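Side-chain contacts in cadherin-23 (Mus musculus, PDB 5UZ8), which probably mediates calcium-dependent cell adhesion in hearing and mechanotransduction, as a rod of cadherin repeats joined by calcium-binding linkers: residues Val19-Thr24 against Ile109-Pro114; Gly56-Glu61 against Leu82-Arg87; Val138-Ala143 against Ile151-Val156; Gly160-Asn165 against Asp183-Thr188; Leu190-Pro195 against Ser200-Asn205. All coordinates share one frame; numbering follows the deposited sequence.

Contact 1: Val19-Thr24 against Ile109-Pro114; sequences VLEGAT and INDNNP. With CA (calcium ion), chain J; CA (calcium ion), chain K; CA (calcium ion), chain I.
OE1 of Glu-21 is gripped twice: it receives the backbone N-H of Ile-109 (OE1 to N 2.9 Å) and binds the calcium ion of chain J at 2.3 Å. The N-H points almost straight at OE1, at 166°, and meets its anti lone pair, on the side away from OE2. OE2 binds the second calcium ion, of chain K, at 2.4 Å and is also hydrogen-bonded to Tyr-76, so neither oxygen of this buried carboxylate relies on a single partner. CG of Glu-21 is turned between its own backbone N and carbonyl carbon (chi1 68°), and from there the extended chain delivers the carboxylate to the metals. Asp-111 arrives from the opposite direction and bridges the same pair, OD1 to chain J and OD2 to chain K, each at 2.4 Å. The two carboxylate planes stand 74° apart. Ile-109 adds its carbonyl O to the chain J ion, while its CG1 packs against the aliphatic part of Glu-21, 3.7 Å from CG. Asp-108, Glu-77 and Asp-144 complete the chain J site; Asp-75, Glu-77 and two waters complete that of chain K. Residues 108 to 112 form the DXNDN linker motif of cadherins, and Asn-110 OD1 and Asn-112 O bind a third calcium ion. Glu-21 OE1 and Asp-111 OD1, 3.2 Å apart, would probably repel each other without the shared calcium, consistent with a linker stiffened by calcium.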
# COMPACT_ATOMS: atom_id res chain seq x y z
N VAL A 19 -21.11 16.65 23.72
CA VAL A 19 -21.84 15.45 23.38
C VAL A 19 -20.96 14.63 22.44
O VAL A 19 -20.51 15.14 21.41
CB VAL A 19 -23.15 15.79 22.65
CG1 VAL A 19 -23.85 14.54 22.15
CG2 VAL A 19 -24.06 16.59 23.58
N LEU A 20 -20.75 13.37 22.77
CA LEU A 20 -20.00 12.49 21.84
C LEU A 20 -20.84 12.19 20.64
O LEU A 20 -22.01 11.79 20.76
CB LEU A 20 -19.64 11.17 22.50
CG LEU A 20 -18.76 11.23 23.74
CD1 LEU A 20 -18.69 9.85 24.38
CD2 LEU A 20 -17.36 11.71 23.38
N GLU A 21 -20.27 12.36 19.45
CA GLU A 21 -20.97 11.88 18.26
C GLU A 21 -21.34 10.40 18.44
O GLU A 21 -20.66 9.66 19.12
CB GLU A 21 -20.15 12.09 17.00
CG GLU A 21 -18.90 11.25 16.91
CD GLU A 21 -18.29 11.24 15.53
OE1 GLU A 21 -17.03 11.20 15.43
OE2 GLU A 21 -19.06 11.25 14.54
N GLY A 22 -22.48 10.02 17.87
CA GLY A 22 -22.97 8.67 17.97
C GLY A 22 -23.80 8.35 19.19
O GLY A 22 -24.26 7.20 19.33
N ALA A 23 -24.00 9.32 20.09
CA ALA A 23 -24.85 9.14 21.25
C ALA A 23 -26.19 8.59 20.78
O ALA A 23 -26.83 9.14 19.86
CB ALA A 23 -25.05 10.48 21.95
N THR A 24 -26.60 7.49 21.38
CA THR A 24 -27.80 6.79 20.89
C THR A 24 -29.09 7.57 21.22
O THR A 24 -29.15 8.29 22.22
CB THR A 24 -27.88 5.35 21.47
OG1 THR A 24 -27.67 5.40 22.88
CG2 THR A 24 -26.86 4.45 20.83
N ILE A 109 -15.26 11.25 17.68
CA ILE A 109 -14.71 9.94 18.06
C ILE A 109 -14.02 9.31 16.85
O ILE A 109 -14.25 9.71 15.71
CB ILE A 109 -15.78 8.97 18.65
CG1 ILE A 109 -16.67 8.38 17.56
CG2 ILE A 109 -16.60 9.65 19.75
CD1 ILE A 109 -17.79 7.46 18.05
N ASN A 110 -13.16 8.33 17.10
CA ASN A 110 -12.40 7.72 16.05
C ASN A 110 -13.21 6.61 15.38
O ASN A 110 -12.93 5.42 15.57
CB ASN A 110 -11.06 7.20 16.57
CG ASN A 110 -10.13 6.77 15.45
OD1 ASN A 110 -10.27 7.25 14.33
ND2 ASN A 110 -9.20 5.89 15.73
N ASP A 111 -14.19 7.03 14.58
CA ASP A 111 -15.11 6.10 13.92
C ASP A 111 -14.88 5.93 12.40
O ASP A 111 -15.67 5.26 11.74
CB ASP A 111 -16.58 6.43 14.25
CG ASP A 111 -17.02 7.84 13.83
OD1 ASP A 111 -16.19 8.75 13.58
OD2 ASP A 111 -18.26 8.08 13.84
N ASN A 112 -13.81 6.51 11.87
CA ASN A 112 -13.45 6.30 10.47
C ASN A 112 -12.05 5.68 10.36
O ASN A 112 -11.11 6.14 11.02
CB ASN A 112 -13.51 7.60 9.68
CG ASN A 112 -14.95 8.08 9.50
OD1 ASN A 112 -15.62 7.67 8.55
ND2 ASN A 112 -15.44 8.87 10.46
N ASN A 113 -11.93 4.68 9.51
CA ASN A 113 -10.63 4.06 9.23
C ASN A 113 -9.92 4.88 8.17
O ASN A 113 -10.58 5.42 7.29
CB ASN A 113 -10.81 2.66 8.64
CG ASN A 113 -11.34 1.66 9.65
OD1 ASN A 113 -12.32 1.91 10.29
ND2 ASN A 113 -10.67 0.53 9.79
N PRO A 114 -8.57 4.82 8.17
CA PRO A 114 -7.87 5.29 6.96
C PRO A 114 -8.22 4.39 5.80
O PRO A 114 -8.32 3.16 5.97
CB PRO A 114 -6.39 5.19 7.32
CG PRO A 114 -6.31 4.93 8.76
CD PRO A 114 -7.64 4.30 9.18
CA CA J . -15.33 10.94 13.84
CA CA K . -18.83 9.95 12.53
CA CA I . -9.76 7.69 12.05
O HOH W 1 -18.42 8.80 10.51
O HOH W 2 -21.03 8.85 12.45

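Contact 2: Gly56-Glu61 against Leu82-Arg87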
# COMPACT_ATOMS: atom_id res chain seq x y z
N GLY A 56 -33.56 18.04 14.03
CA GLY A 56 -33.67 16.60 14.00
C GLY A 56 -32.92 15.80 15.03
O GLY A 56 -33.14 14.58 15.12
N TYR A 57 -32.05 16.44 15.82
CA TYR A 57 -31.13 15.74 16.68
C TYR A 57 -31.43 15.76 18.17
O TYR A 57 -30.81 14.98 18.93
CB TYR A 57 -29.69 16.21 16.47
CG TYR A 57 -29.20 16.04 15.03
CD1 TYR A 57 -28.61 14.83 14.61
CD2 TYR A 57 -29.27 17.07 14.14
CE1 TYR A 57 -28.13 14.69 13.32
CE2 TYR A 57 -28.81 16.93 12.84
CZ TYR A 57 -28.24 15.74 12.45
OH TYR A 57 -27.78 15.60 11.18
N VAL A 58 -32.34 16.64 18.61
CA VAL A 58 -32.65 16.81 20.01
C VAL A 58 -34.14 16.99 20.26
O VAL A 58 -34.89 17.45 19.38
CB VAL A 58 -31.91 18.04 20.62
CG1 VAL A 58 -30.44 18.03 20.27
CG2 VAL A 58 -32.53 19.34 20.13
N GLN A 59 -34.58 16.59 21.45
CA GLN A 59 -35.94 16.83 21.86
C GLN A 59 -36.01 16.81 23.38
O GLN A 59 -35.17 16.18 24.04
CB GLN A 59 -36.89 15.78 21.28
CG GLN A 59 -36.64 14.37 21.82
CD GLN A 59 -37.36 13.34 21.00
OE1 GLN A 59 -36.96 13.07 19.88
NE2 GLN A 59 -38.43 12.76 21.55
N LEU A 60 -37.03 17.45 23.93
CA LEU A 60 -37.27 17.37 25.37
C LEU A 60 -37.80 15.97 25.61
O LEU A 60 -38.60 15.49 24.81
CB LEU A 60 -38.28 18.41 25.82
CG LEU A 60 -37.66 19.82 25.87
CD1 LEU A 60 -38.74 20.89 25.83
CD2 LEU A 60 -36.82 19.97 27.12
N GLU A 61 -37.39 15.31 26.69
CA GLU A 61 -38.05 14.05 27.09
C GLU A 61 -39.56 14.27 27.27
O GLU A 61 -40.38 13.50 26.72
CB GLU A 61 -37.44 13.50 28.35
CG GLU A 61 -38.00 12.14 28.75
CD GLU A 61 -37.12 11.52 29.79
OE1 GLU A 61 -36.23 10.71 29.41
OE2 GLU A 61 -37.22 11.97 30.96
N LEU A 82 -24.84 21.44 17.86
CA LEU A 82 -26.30 21.40 17.87
C LEU A 82 -26.76 22.58 18.73
O LEU A 82 -26.62 22.54 19.95
CB LEU A 82 -26.82 20.10 18.46
CG LEU A 82 -26.50 18.85 17.66
CD1 LEU A 82 -26.90 17.58 18.41
CD2 LEU A 82 -27.13 18.94 16.28
N ASN A 83 -27.29 23.61 18.08
CA ASN A 83 -27.76 24.80 18.79
C ASN A 83 -29.29 24.86 18.76
O ASN A 83 -29.94 24.44 17.78
CB ASN A 83 -27.13 26.06 18.18
CG ASN A 83 -25.61 25.99 18.16
OD1 ASN A 83 -25.00 25.34 19.01
ND2 ASN A 83 -25.00 26.60 17.16
N PHE A 84 -29.86 25.39 19.84
CA PHE A 84 -31.29 25.57 19.93
C PHE A 84 -31.60 26.52 21.09
O PHE A 84 -30.70 26.95 21.81
CB PHE A 84 -32.03 24.23 20.08
CG PHE A 84 -31.57 23.40 21.22
CD1 PHE A 84 -30.43 22.60 21.10
CD2 PHE A 84 -32.26 23.41 22.43
CE1 PHE A 84 -30.02 21.80 22.15
CE2 PHE A 84 -31.83 22.62 23.50
CZ PHE A 84 -30.71 21.82 23.35
N THR A 85 -32.87 26.82 21.21
CA THR A 85 -33.38 27.69 22.24
C THR A 85 -34.33 26.89 23.11
O THR A 85 -35.16 26.14 22.58
CB THR A 85 -34.14 28.83 21.59
OG1 THR A 85 -33.23 29.64 20.87
CG2 THR A 85 -34.86 29.67 22.59
N VAL A 86 -34.23 27.07 24.42
CA VAL A 86 -35.21 26.53 25.35
C VAL A 86 -36.11 27.66 25.79
O VAL A 86 -35.62 28.73 26.16
CB VAL A 86 -34.55 25.92 26.59
CG1 VAL A 86 -35.62 25.39 27.53
CG2 VAL A 86 -33.59 24.79 26.24
N ARG A 87 -37.43 27.46 25.69
CA ARG A 87 -38.43 28.40 26.19
C ARG A 87 -39.06 27.79 27.42
O ARG A 87 -39.53 26.66 27.36
CB ARG A 87 -39.51 28.66 25.14
CG ARG A 87 -40.57 29.66 25.53
CD ARG A 87 -41.59 29.87 24.41
NE ARG A 87 -42.71 30.72 24.80
CZ ARG A 87 -42.72 32.06 24.78
NH1 ARG A 87 -41.64 32.75 24.41
NH2 ARG A 87 -43.81 32.73 25.17
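Val-58 lays its CG2 methyl over one face of the Phe-84 ring, 4.2 Å from the centroid and 18° off the ring normal, which makes this a CH-pi contact. The methyl is offset toward the CD1-CE1 rim, with CD1 4.0 Å from CG2. Phe-84 presents that face because its CG sits between the backbone N and the carbonyl carbon (chi1 55°). The other branch of Val-58, CG1, runs past Leu-82 in the opposite direction, 4.0 Å from its CD1. Strand 58-60 is an outer strand of one sheet of the cadherin beta sandwich and strand 81-89 belongs to the facing sheet, so these apolar groups meet in the core between the two. Leu-82 crosses Tyr-57 at about a right angle and uses both methyls: CD2 approaches the ring obliquely, 3.6 Å from CD2 of Tyr-57, and CD1 rests 3.7 Å from CB of Tyr-57. Cutting Leu-82 back to an alanine would remove both branches and is likely to open a gap beside Tyr-57 and Val-58, leaving the tyrosine ring freer to turn. Val-68 and Val-102 add further contacts to Phe-84, and Pro-54 touches Leu-82.

Contact 3: Val138-Ala143 against Ile151-Val156; sequences VTATDA and IEYSLV. With CA (calcium ion), chain I.
The hydroxyl of Tyr-153 accepts the backbone N-H of Ala-140, OH to N 2.8 Å, along a nearly straight line (174°). The donor nitrogen lies in the plane of the ring, at its edge, so the hydroxyl is met obliquely to its C-O bond and not from above the ring. Around this bond apolar groups and one backbone carbonyl pack on the ring: CG2 of Val-138 reaches CD1 of Tyr-153 at 4.1 Å, the two side chains running past each other in opposite senses, and the carbonyl O of Val-138 stands over a ring face, 4.1 Å from CZ. A phenylalanine in place of Tyr-153 would keep the ring but lose the hydroxyl, and would probably leave the N-H of Ala-140 without its acceptor in the buried space between the sheets. Ile-151 fills the neighbouring place. Its CG1 is anti to the carbonyl carbon (chi1 -65°) and the chain then runs extended, which brings CD1 to 3.4 Å from the carbonyl O of Ala-140 and 4.0 Å from CB of Asp-142. Its other branch, CG2, lies 3.6 Å above the plane of the Tyr-153 ring. In the next shell Phe-116 touches Val-138, Ala-140 and Tyr-153, Ile-164 packs on Val-138 and Tyr-153, and Ala-191 on Ala-140 and Ile-151. Beyond Ala-140 the chain leads to Asp-142, which binds the calcium ion of chain I with both oxygens, OD2 at 2.4 Å. Thus a core contact between the two sheets of a cadherin sandwich runs into the DXD calcium motif, formed here by Asp-142 and Asp-144.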
# COMPACT_ATOMS: atom_id res chain seq x y z
N VAL A 138 2.03 5.54 -1.73
CA VAL A 138 0.68 5.13 -1.36
C VAL A 138 0.07 6.24 -0.51
O VAL A 138 0.78 6.90 0.26
CB VAL A 138 0.66 3.78 -0.64
CG1 VAL A 138 1.32 2.72 -1.51
CG2 VAL A 138 1.27 3.83 0.75
N THR A 139 -1.24 6.45 -0.66
CA THR A 139 -1.93 7.45 0.13
C THR A 139 -3.27 6.88 0.60
O THR A 139 -4.05 6.33 -0.21
CB THR A 139 -2.20 8.73 -0.71
OG1 THR A 139 -0.96 9.28 -1.20
CG2 THR A 139 -2.95 9.77 0.10
N ALA A 140 -3.53 7.04 1.89
CA ALA A 140 -4.84 6.81 2.50
C ALA A 140 -5.39 8.13 3.05
O ALA A 140 -4.63 9.07 3.26
CB ALA A 140 -4.70 5.80 3.60
N THR A 141 -6.71 8.22 3.24
CA THR A 141 -7.31 9.40 3.84
C THR A 141 -8.16 8.99 5.01
O THR A 141 -8.64 7.85 5.06
CB THR A 141 -8.19 10.15 2.86
OG1 THR A 141 -9.24 9.29 2.42
CG2 THR A 141 -7.37 10.64 1.67
N ASP A 142 -8.34 9.90 5.95
CA ASP A 142 -9.11 9.58 7.17
C ASP A 142 -10.07 10.75 7.45
O ASP A 142 -9.66 11.89 7.62
CB ASP A 142 -8.17 9.34 8.32
CG ASP A 142 -8.87 8.74 9.54
OD1 ASP A 142 -9.79 9.38 10.09
OD2 ASP A 142 -8.42 7.68 10.05
N ALA A 143 -11.35 10.42 7.53
CA ALA A 143 -12.42 11.42 7.69
C ALA A 143 -12.62 12.02 9.09
O ALA A 143 -13.38 12.96 9.23
CB ALA A 143 -13.73 10.81 7.19
N ILE A 151 -2.27 9.65 10.09
CA ILE A 151 -2.01 8.34 9.51
C ILE A 151 -0.51 7.99 9.58
O ILE A 151 0.33 8.78 9.22
CB ILE A 151 -2.49 8.31 8.06
CG1 ILE A 151 -4.01 8.47 8.04
CG2 ILE A 151 -2.08 7.00 7.36
CD1 ILE A 151 -4.58 8.64 6.66
N GLU A 152 -0.22 6.78 10.06
CA GLU A 152 1.13 6.23 10.13
C GLU A 152 1.17 5.05 9.14
O GLU A 152 0.40 4.11 9.29
CB GLU A 152 1.37 5.76 11.57
CG GLU A 152 2.66 5.02 11.84
CD GLU A 152 2.94 4.81 13.32
OE1 GLU A 152 2.01 4.84 14.17
OE2 GLU A 152 4.11 4.61 13.66
N TYR A 153 2.01 5.14 8.10
CA TYR A 153 2.23 4.06 7.13
C TYR A 153 3.29 3.08 7.58
O TYR A 153 4.27 3.44 8.22
CB TYR A 153 2.64 4.63 5.77
CG TYR A 153 1.56 5.51 5.20
CD1 TYR A 153 0.42 4.97 4.63
CD2 TYR A 153 1.65 6.88 5.26
CE1 TYR A 153 -0.58 5.77 4.11
CE2 TYR A 153 0.63 7.68 4.78
CZ TYR A 153 -0.49 7.10 4.16
OH TYR A 153 -1.54 7.87 3.70
N SER A 154 3.08 1.82 7.26
CA SER A 154 4.10 0.80 7.50
C SER A 154 3.99 -0.30 6.43
O SER A 154 3.06 -0.31 5.64
CB SER A 154 3.94 0.20 8.89
OG SER A 154 2.68 -0.43 9.04
N LEU A 155 5.00 -1.15 6.36
CA LEU A 155 4.98 -2.34 5.50
C LEU A 155 4.99 -3.50 6.45
O LEU A 155 5.73 -3.50 7.44
CB LEU A 155 6.24 -2.45 4.62
CG LEU A 155 6.39 -1.46 3.49
CD1 LEU A 155 7.70 -1.71 2.75
CD2 LEU A 155 5.20 -1.52 2.52
N VAL A 156 4.13 -4.49 6.19
CA VAL A 156 4.10 -5.66 7.02
C VAL A 156 5.43 -6.43 6.92
O VAL A 156 5.92 -6.92 7.92
CB VAL A 156 2.93 -6.57 6.60
CG1 VAL A 156 3.02 -7.95 7.28
CG2 VAL A 156 1.62 -5.88 6.93
CA CA I . -9.76 7.69 12.05

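Contact 4: Gly160-Asn165 against Asp183-Thr188; sequences GKFAIN and DHYILT
The core of the beta sandwich in the second cadherin repeat of this fragment is spanned here by Phe-162 and Tyr-185, an edge-to-face (T-shaped) aromatic pair. Strand 162-164 is an outer strand of one sheet and strand 184-193 belongs to the other, so the rings meet between the two layers. Their centroids are 4.9 Å apart and their planes stand at 78°. Phe-162 supplies the edge: its CE2 sits over the centre of the Tyr-185 ring, 3.4 Å above the plane, with CZ beside it, 3.8 Å from CD1 of Tyr-185. CB of Phe-162 points to the facing sheet, and with CG anti to the carbonyl carbon (chi1 -55°) the ring edge reaches the tyrosine. The opposing strand also offers Leu-187, which crosses Phe-162 at about a right angle and brings CD1 to 3.8 Å from CD2 of Phe-162. The phenylalanine ring is therefore held by two residues of one strand, and Ile-135, Leu-177 and Ile-211 pack against it from other parts of the repeat. At the outer end of Tyr-185, the aliphatic start of Lys-161 crosses the phenol, CG lying 3.7 Å from OH of Tyr-185. The lysine chain then bends twice and carries NZ off to a hydrogen bond with Ser-176 O. The neighbouring His-184 points away from Phe-162 and, within its own segment, donates from ND1 to OD1 of Asp-183 at 2.7 Å, the oxygen lying in the imidazole plane while the nitrogen stands 37° out of the carboxylate plane.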
# COMPACT_ATOMS: atom_id res chain seq x y z
N GLY A 160 13.53 -6.79 3.73
CA GLY A 160 14.82 -6.11 3.67
C GLY A 160 15.14 -5.47 2.33
O GLY A 160 16.24 -4.93 2.17
N LYS A 161 14.19 -5.50 1.38
CA LYS A 161 14.40 -4.94 0.05
C LYS A 161 13.74 -3.58 -0.13
O LYS A 161 14.22 -2.80 -0.96
CB LYS A 161 13.83 -5.88 -1.03
CG LYS A 161 14.24 -7.35 -0.92
CD LYS A 161 15.70 -7.53 -0.64
CE LYS A 161 16.52 -7.18 -1.85
NZ LYS A 161 17.95 -7.58 -1.64
N PHE A 162 12.64 -3.34 0.56
CA PHE A 162 11.86 -2.11 0.46
C PHE A 162 11.52 -1.55 1.83
O PHE A 162 11.40 -2.29 2.82
CB PHE A 162 10.55 -2.37 -0.27
CG PHE A 162 10.75 -2.99 -1.62
CD1 PHE A 162 11.12 -2.20 -2.69
CD2 PHE A 162 10.70 -4.37 -1.79
CE1 PHE A 162 11.38 -2.76 -3.93
CE2 PHE A 162 10.94 -4.94 -3.02
CZ PHE A 162 11.28 -4.12 -4.09
N ALA A 163 11.35 -0.23 1.87
CA ALA A 163 10.97 0.48 3.06
C ALA A 163 9.96 1.55 2.71
O ALA A 163 9.90 2.03 1.57
CB ALA A 163 12.18 1.12 3.71
N ILE A 164 9.15 1.90 3.68
CA ILE A 164 8.15 2.94 3.48
C ILE A 164 8.38 4.06 4.47
O ILE A 164 8.75 3.81 5.63
CB ILE A 164 6.71 2.40 3.65
CG1 ILE A 164 5.67 3.41 3.14
CG2 ILE A 164 6.41 2.03 5.11
CD1 ILE A 164 4.31 2.78 2.81
N ASN A 165 8.21 5.29 4.01
CA ASN A 165 8.26 6.43 4.91
C ASN A 165 6.92 6.53 5.66
O ASN A 165 5.87 6.58 5.05
CB ASN A 165 8.61 7.71 4.14
CG ASN A 165 8.74 8.90 5.05
OD1 ASN A 165 7.74 9.40 5.50
ND2 ASN A 165 10.00 9.36 5.35
N ASP A 183 11.80 -12.09 -8.96
CA ASP A 183 11.42 -11.23 -10.10
C ASP A 183 10.23 -10.31 -9.85
O ASP A 183 9.91 -9.48 -10.70
CB ASP A 183 11.20 -12.04 -11.39
CG ASP A 183 10.04 -13.02 -11.32
OD1 ASP A 183 9.31 -13.10 -10.32
OD2 ASP A 183 9.86 -13.74 -12.34
N HIS A 184 9.56 -10.46 -8.72
CA HIS A 184 8.54 -9.50 -8.33
C HIS A 184 8.17 -9.73 -6.85
O HIS A 184 8.40 -10.82 -6.30
CB HIS A 184 7.26 -9.65 -9.14
CG HIS A 184 6.51 -10.92 -8.87
ND1 HIS A 184 7.00 -12.15 -9.24
CD2 HIS A 184 5.31 -11.14 -8.30
CE1 HIS A 184 6.12 -13.09 -8.92
NE2 HIS A 184 5.09 -12.50 -8.34
N TYR A 185 7.57 -8.71 -6.27
CA TYR A 185 7.16 -8.69 -4.87
C TYR A 185 5.69 -8.28 -4.78
O TYR A 185 5.23 -7.43 -5.56
CB TYR A 185 8.02 -7.66 -4.13
CG TYR A 185 9.48 -7.97 -4.14
CD1 TYR A 185 10.28 -7.62 -5.23
CD2 TYR A 185 10.09 -8.62 -3.06
CE1 TYR A 185 11.65 -7.92 -5.26
CE2 TYR A 185 11.46 -8.88 -3.04
CZ TYR A 185 12.22 -8.53 -4.16
OH TYR A 185 13.56 -8.81 -4.21
N ILE A 186 4.98 -8.87 -3.82
CA ILE A 186 3.63 -8.44 -3.50
C ILE A 186 3.65 -8.10 -2.01
O ILE A 186 3.65 -8.99 -1.18
CB ILE A 186 2.58 -9.53 -3.84
CG1 ILE A 186 2.76 -9.99 -5.29
CG2 ILE A 186 1.16 -9.01 -3.57
CD1 ILE A 186 1.76 -11.03 -5.74
N LEU A 187 3.70 -6.81 -1.71
CA LEU A 187 3.89 -6.30 -0.37
C LEU A 187 2.56 -5.79 0.20
O LEU A 187 1.71 -5.32 -0.54
CB LEU A 187 4.85 -5.15 -0.40
CG LEU A 187 6.22 -5.40 -1.03
CD1 LEU A 187 6.99 -4.09 -0.92
CD2 LEU A 187 6.87 -6.59 -0.32
N THR A 188 2.40 -5.92 1.50
CA THR A 188 1.25 -5.34 2.20
C THR A 188 1.66 -4.03 2.85
O THR A 188 2.54 -4.03 3.72
CB THR A 188 0.74 -6.31 3.27
OG1 THR A 188 0.36 -7.55 2.65
CG2 THR A 188 -0.46 -5.71 3.98

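Contact 5: Leu190-Pro195 against Ser200-Asn205. With CA (calcium ion), chain I.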
# COMPACT_ATOMS: atom_id res chain seq x y z
N LEU A 190 0.30 -0.86 5.21
CA LEU A 190 -0.72 -0.64 6.24
C LEU A 190 -0.81 0.86 6.54
O LEU A 190 0.22 1.52 6.59
CB LEU A 190 -0.30 -1.36 7.50
CG LEU A 190 -1.32 -1.53 8.60
CD1 LEU A 190 -2.43 -2.48 8.17
CD2 LEU A 190 -0.60 -2.13 9.80
N ALA A 191 -2.04 1.37 6.70
CA ALA A 191 -2.27 2.73 7.17
C ALA A 191 -3.00 2.61 8.51
O ALA A 191 -4.03 1.93 8.58
CB ALA A 191 -3.12 3.49 6.18
N LYS A 192 -2.45 3.22 9.56
CA LYS A 192 -3.02 3.09 10.91
C LYS A 192 -3.16 4.50 11.50
O LYS A 192 -2.20 5.30 11.49
CB LYS A 192 -2.13 2.19 11.76
CG LYS A 192 -2.60 1.93 13.18
CD LYS A 192 -1.57 1.08 13.96
CE LYS A 192 -1.22 -0.22 13.29
NZ LYS A 192 -0.47 -1.15 14.19
N ASP A 193 -4.35 4.83 11.96
CA ASP A 193 -4.61 6.17 12.45
C ASP A 193 -4.25 6.30 13.93
O ASP A 193 -3.75 5.36 14.53
CB ASP A 193 -6.06 6.60 12.13
CG ASP A 193 -7.09 5.87 12.96
OD1 ASP A 193 -6.75 5.24 13.99
OD2 ASP A 193 -8.28 5.98 12.58
N ASN A 194 -4.50 7.48 14.50
CA ASN A 194 -4.45 7.74 15.94
C ASN A 194 -3.12 7.35 16.60
O ASN A 194 -3.08 6.55 17.55
CB ASN A 194 -5.68 7.06 16.64
CG ASN A 194 -5.90 7.54 18.06
OD1 ASN A 194 -5.43 8.60 18.49
ND2 ASN A 194 -6.65 6.73 18.83
N PRO A 195 -2.00 7.88 16.05
CA PRO A 195 -0.70 7.46 16.54
C PRO A 195 -0.49 7.74 18.03
O PRO A 195 -1.01 8.71 18.58
CB PRO A 195 0.29 8.24 15.63
CG PRO A 195 -0.49 9.47 15.22
CD PRO A 195 -1.90 8.95 15.04
N SER A 200 -6.24 -0.69 20.73
CA SER A 200 -7.71 -0.79 20.66
C SER A 200 -8.46 0.47 20.18
O SER A 200 -9.62 0.33 19.79
CB SER A 200 -8.28 -1.27 22.00
OG SER A 200 -8.44 -0.19 22.92
N ASN A 201 -7.82 1.66 20.20
CA ASN A 201 -8.48 2.89 19.69
C ASN A 201 -7.80 3.34 18.38
O ASN A 201 -8.03 4.43 17.94
CB ASN A 201 -8.55 4.05 20.76
CG ASN A 201 -9.63 5.17 20.46
OD1 ASN A 201 -10.67 4.97 19.83
ND2 ASN A 201 -9.36 6.36 20.97
N ARG A 202 -7.03 2.45 17.75
CA ARG A 202 -6.42 2.73 16.44
C ARG A 202 -7.11 1.89 15.37
O ARG A 202 -7.30 0.68 15.58
CB ARG A 202 -4.93 2.43 16.45
CG ARG A 202 -4.17 3.25 17.48
CD ARG A 202 -2.66 3.16 17.33
NE ARG A 202 -2.21 3.89 16.16
CZ ARG A 202 -0.98 3.88 15.67
NH1 ARG A 202 -0.00 3.20 16.25
NH2 ARG A 202 -0.73 4.56 14.57
N ARG A 203 -7.46 2.51 14.26
CA ARG A 203 -8.07 1.87 13.13
C ARG A 203 -7.08 1.81 11.98
O ARG A 203 -6.18 2.64 11.86
CB ARG A 203 -9.33 2.64 12.69
CG ARG A 203 -10.50 2.53 13.61
CD ARG A 203 -11.65 3.43 13.20
NE ARG A 203 -12.86 3.16 13.99
CZ ARG A 203 -13.75 2.20 13.75
NH1 ARG A 203 -14.81 2.09 14.53
NH2 ARG A 203 -13.64 1.37 12.73
N GLU A 204 -7.27 0.81 11.12
CA GLU A 204 -6.35 0.56 10.03
C GLU A 204 -7.04 -0.00 8.80
O GLU A 204 -8.16 -0.57 8.88
CB GLU A 204 -5.28 -0.42 10.48
CG GLU A 204 -5.78 -1.83 10.76
CD GLU A 204 -4.71 -2.70 11.37
OE1 GLU A 204 -4.49 -3.82 10.88
OE2 GLU A 204 -4.07 -2.28 12.37
N ASN A 205 -6.28 -0.00 7.72
CA ASN A 205 -6.59 -0.77 6.53
C ASN A 205 -5.28 -1.08 5.84
O ASN A 205 -4.27 -0.36 6.01
CB ASN A 205 -7.49 0.00 5.56
CG ASN A 205 -8.98 -0.26 5.78
OD1 ASN A 205 -9.41 -1.40 5.82
ND2 ASN A 205 -9.76 0.81 5.90
CA CA I . -9.76 7.69 12.05
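Arg-202 donates NE to the carbonyl O of Asp-193 at 2.7 Å, with that oxygen in the guanidinium plane (1° out of it) and nearly in line with the N-H (165°); NH2 adds a weak second bond to the same O. The Asp-193 carboxylate is divided: OD1 takes the backbone N of Arg-203 at 2.8 Å, which approaches 47° out of the carboxylate plane, while OD2 binds the calcium ion of chain I at 2.3 Å. Asn-194 ND2 reaches the carbonyl O of Asn-201 at 2.8 Å. In this hairpin Ala-191 and Asn-205 form an antiparallel hydrogen-bonded pair, Lys-192 and Glu-204 a non-hydrogen-bonded one, and Asp-193 N bonds Arg-203 O. The guanidinium of Arg-202 is sandwiched, CD of Lys-192 3.3 Å above the centre of one face and CA of Pro-195 3.4 Å above the opposite face, near the rim. With Lys-192 and Pro-195 holding it flat and a salt bridge from NH2 to Glu-152, its rotation is probably fixed. Arg-203 extends its own guanidinium to Asn-110 O and Asn-113 OD1. The backbone bond at OD1 probably helps to fix the rotation of the Asp-193 carboxylate and so to present OD2 to calcium.

In the fold
Contacts 1, 3 and 5 gather at the calcium ion of chain I, which takes ligands from each: Asn-110 and Asn-112, Asp-142, and Asp-193. Contacts 3 and 5 lie closest, centres 8 Å apart, and are tied by the salt bridge of Glu-152 OE1 to Arg-202 NH2 (2.8 Å). Contact 1 meets contact 5 where Asn-110 O lies 2.8 Å from Arg-203 NE, joining the linker to the second repeat. Contact 4 shares strand 184-193 with contact 5, centres 21 Å apart, and faces the far end of that repeat, where the side chain of Lys-161 comes to about 8 Å from the bound glutathione. Contact 2 is in the preceding repeat, its centre 21 Å from that of contact 1 and 54 Å from that of contact 4.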